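Local coordinates for protein cyclin homolog (Herpesvirus saimiri, PDB 2F2C) that is a viral D-type cyclin homologue that modulates the host cell cycle and may contribute to T-cell transformation and rapid proliferation during latent infection, at residues Ala149-Asn161 with Leu193-Thr205. Sequence-based numbering, arbitrary orientation.
Sequences AVLATDFLIPLCN and LSPGLICAGGLLT
With SG anti to the backbone N (chi1 -175°), Cys199 extends from helix 195-205 to lie against Phe155, Leu156 and Leu159; its SG stands 3.5 Å from Phe155 CB and 3.7 Å from Leu156 CG. Phe155, whose CB touches Cys199, lays one ring face over the first turn of the same helix. There Gly196 CA sits above the ring centre, 3.6 Å from the centroid and 12° off the ring normal, a CH-pi contact in which the glycine lets the ring rest directly on the backbone. Leu24 and Leu27 of helix 21-31 also pack on this ring, while Glu31 of that helix accepts hydrogen bonds from Gly196 N and from the N-cap Ser194. The contact belongs to the second, C-terminal cyclin repeat of the all-helical cyclin fold, where helices 156-161 and 195-205 cross at -64° with their axes 10.1 Å apart. Leu159 is a knob in the hole formed by Gly196, Cys199, Ala200 and Leu203, its CD1 touching the middle two. Beyond it, Leu203 spreads its methyls, CD1 meeting Leu156 CD2 at 3.8 Å and CD2 lying against Leu159 CB and Cys160 SG. Ahead of helix 156-161, Ala152 CB packs on Ile198 CG2 at 3.7 Å, and the Pro195 ring crosses the Val150 side chain at about a right angle.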
# COMPACT_ATOMS: atom_id res chain seq x y z
N ALA A 149 4.81 1.63 8.05
CA ALA A 149 5.66 2.77 8.50
C ALA A 149 6.40 3.44 7.35
O ALA A 149 6.64 2.82 6.32
CB ALA A 149 6.68 2.31 9.54
N VAL A 150 6.78 4.70 7.51
CA VAL A 150 7.64 5.28 6.50
C VAL A 150 9.04 4.63 6.58
O VAL A 150 9.67 4.64 7.64
CB VAL A 150 7.74 6.80 6.63
CG1 VAL A 150 8.85 7.32 5.73
CG2 VAL A 150 6.44 7.44 6.25
N LEU A 151 9.50 4.04 5.48
CA LEU A 151 10.80 3.37 5.44
C LEU A 151 11.82 4.25 4.76
O LEU A 151 11.51 4.87 3.73
CB LEU A 151 10.70 2.09 4.62
CG LEU A 151 9.64 1.12 5.09
CD1 LEU A 151 9.66 -0.12 4.23
CD2 LEU A 151 9.96 0.80 6.54
N ALA A 152 13.04 4.26 5.29
CA ALA A 152 14.11 5.04 4.68
C ALA A 152 13.98 4.86 3.18
O ALA A 152 14.17 5.77 2.38
CB ALA A 152 15.46 4.56 5.16
N THR A 153 13.57 3.67 2.81
CA THR A 153 13.69 3.26 1.46
C THR A 153 12.59 3.83 0.56
O THR A 153 12.75 3.85 -0.66
CB THR A 153 13.81 1.74 1.45
OG1 THR A 153 14.69 1.37 0.40
CG2 THR A 153 12.53 1.08 1.13
N ASP A 154 11.51 4.33 1.16
CA ASP A 154 10.40 4.92 0.42
C ASP A 154 10.77 6.29 -0.14
O ASP A 154 10.10 6.81 -1.05
CB ASP A 154 9.16 5.12 1.30
CG ASP A 154 8.58 3.83 1.88
OD1 ASP A 154 8.26 2.87 1.12
OD2 ASP A 154 8.33 3.73 3.12
N PHE A 155 11.82 6.90 0.42
CA PHE A 155 12.20 8.24 0.01
C PHE A 155 13.01 8.28 -1.27
O PHE A 155 12.93 9.28 -1.97
CB PHE A 155 12.99 8.95 1.10
CG PHE A 155 12.14 9.64 2.11
CD1 PHE A 155 11.74 8.98 3.27
CD2 PHE A 155 11.76 10.96 1.93
CE1 PHE A 155 10.97 9.62 4.21
CE2 PHE A 155 10.98 11.60 2.87
CZ PHE A 155 10.58 10.93 4.00
N LEU A 156 13.77 7.23 -1.57
CA LEU A 156 14.70 7.20 -2.72
C LEU A 156 14.25 7.92 -3.99
O LEU A 156 14.92 8.82 -4.48
CB LEU A 156 15.08 5.77 -3.08
CG LEU A 156 16.06 5.14 -2.09
CD1 LEU A 156 15.97 3.64 -2.23
CD2 LEU A 156 17.48 5.63 -2.30
N ILE A 157 13.09 7.53 -4.51
CA ILE A 157 12.69 8.05 -5.80
C ILE A 157 12.18 9.49 -5.73
O ILE A 157 12.61 10.32 -6.54
CB ILE A 157 11.70 7.08 -6.51
CG1 ILE A 157 12.38 5.73 -6.76
CG2 ILE A 157 11.18 7.70 -7.83
CD1 ILE A 157 13.41 5.74 -7.90
N PRO A 158 11.25 9.79 -4.81
CA PRO A 158 10.85 11.18 -4.57
C PRO A 158 12.02 12.15 -4.38
O PRO A 158 11.97 13.28 -4.87
CB PRO A 158 10.01 11.08 -3.30
CG PRO A 158 9.37 9.78 -3.41
CD PRO A 158 10.43 8.86 -4.01
N LEU A 159 13.09 11.72 -3.70
CA LEU A 159 14.27 12.58 -3.57
C LEU A 159 14.96 12.78 -4.91
O LEU A 159 15.28 13.93 -5.26
CB LEU A 159 15.26 12.07 -2.52
CG LEU A 159 14.78 12.15 -1.07
CD1 LEU A 159 15.88 11.72 -0.13
CD2 LEU A 159 14.31 13.55 -0.75
N CYS A 160 15.17 11.67 -5.65
CA CYS A 160 15.73 11.73 -7.01
C CYS A 160 14.99 12.69 -7.94
O CYS A 160 15.62 13.48 -8.64
CB CYS A 160 15.74 10.34 -7.66
SG CYS A 160 16.93 9.20 -6.96
N ASN A 161 13.67 12.59 -7.96
CA ASN A 161 12.83 13.48 -8.75
C ASN A 161 12.96 14.94 -8.32
O ASN A 161 13.14 15.82 -9.15
CB ASN A 161 11.37 13.06 -8.69
CG ASN A 161 10.47 13.99 -9.46
OD1 ASN A 161 10.42 13.94 -10.69
ND2 ASN A 161 9.79 14.87 -8.75
N LEU A 193 17.88 7.83 13.45
CA LEU A 193 17.76 8.89 12.44
C LEU A 193 16.43 8.81 11.71
O LEU A 193 15.81 7.75 11.63
CB LEU A 193 18.92 8.85 11.45
CG LEU A 193 20.30 8.69 12.09
CD1 LEU A 193 21.28 8.04 11.12
CD2 LEU A 193 20.85 10.01 12.66
N SER A 194 15.97 9.94 11.18
CA SER A 194 14.68 9.97 10.53
C SER A 194 14.85 9.34 9.15
O SER A 194 15.88 9.53 8.49
CB SER A 194 14.12 11.39 10.48
OG SER A 194 14.32 12.00 9.22
N PRO A 195 13.86 8.56 8.73
CA PRO A 195 13.97 7.79 7.50
C PRO A 195 14.46 8.64 6.33
O PRO A 195 15.31 8.19 5.56
CB PRO A 195 12.56 7.27 7.25
CG PRO A 195 11.80 7.54 8.50
CD PRO A 195 12.60 8.30 9.46
N GLY A 196 13.95 9.86 6.21
CA GLY A 196 14.34 10.72 5.10
C GLY A 196 15.82 11.03 5.15
O GLY A 196 16.46 11.10 4.11
N LEU A 197 16.37 11.23 6.34
CA LEU A 197 17.80 11.47 6.47
C LEU A 197 18.63 10.24 6.10
O LEU A 197 19.56 10.34 5.29
CB LEU A 197 18.16 12.00 7.86
CG LEU A 197 17.93 13.50 8.05
CD1 LEU A 197 18.16 13.90 9.50
CD2 LEU A 197 18.77 14.34 7.08
N ILE A 198 18.31 9.09 6.70
CA ILE A 198 18.96 7.83 6.30
C ILE A 198 19.03 7.73 4.77
O ILE A 198 20.10 7.49 4.20
CB ILE A 198 18.21 6.63 6.86
CG1 ILE A 198 18.10 6.69 8.38
CG2 ILE A 198 18.87 5.33 6.40
CD1 ILE A 198 17.01 5.75 8.92
N CYS A 199 17.89 7.95 4.12
CA CYS A 199 17.79 7.89 2.66
C CYS A 199 18.66 8.89 1.95
O CYS A 199 19.44 8.51 1.11
CB CYS A 199 16.36 8.11 2.20
SG CYS A 199 16.27 7.86 0.41
N ALA A 200 18.50 10.18 2.25
CA ALA A 200 19.41 11.22 1.79
C ALA A 200 20.87 10.76 1.82
O ALA A 200 21.60 10.88 0.84
CB ALA A 200 19.25 12.51 2.65
N GLY A 201 21.29 10.23 2.97
CA GLY A 201 22.65 9.77 3.16
C GLY A 201 22.99 8.62 2.23
O GLY A 201 24.03 8.64 1.56
N GLY A 202 22.11 7.62 2.17
CA GLY A 202 22.32 6.50 1.27
C GLY A 202 22.59 6.96 -0.16
O GLY A 202 23.37 6.36 -0.88
N LEU A 203 21.96 8.06 -0.55
CA LEU A 203 21.96 8.48 -1.93
C LEU A 203 23.25 9.22 -2.21
O LEU A 203 23.87 9.04 -3.27
CB LEU A 203 20.75 9.38 -2.17
CG LEU A 203 20.06 9.40 -3.53
CD1 LEU A 203 19.83 7.99 -4.07
CD2 LEU A 203 18.72 10.09 -3.38
N LEU A 204 23.65 10.05 -1.25
CA LEU A 204 24.88 10.80 -1.39
C LEU A 204 26.07 9.87 -1.48
O LEU A 204 26.94 10.06 -2.33
CB LEU A 204 25.05 11.79 -0.24
CG LEU A 204 24.10 12.98 -0.24
CD1 LEU A 204 24.04 13.60 1.15
CD2 LEU A 204 24.46 14.01 -1.30
N THR A 205 26.11 8.87 -0.60
CA THR A 205 27.17 7.86 -0.58
C THR A 205 27.30 7.22 -1.94
O THR A 205 28.41 7.13 -2.49
CB THR A 205 26.82 6.75 0.42
OG1 THR A 205 26.34 7.34 1.63
CG2 THR A 205 28.09 5.99 0.85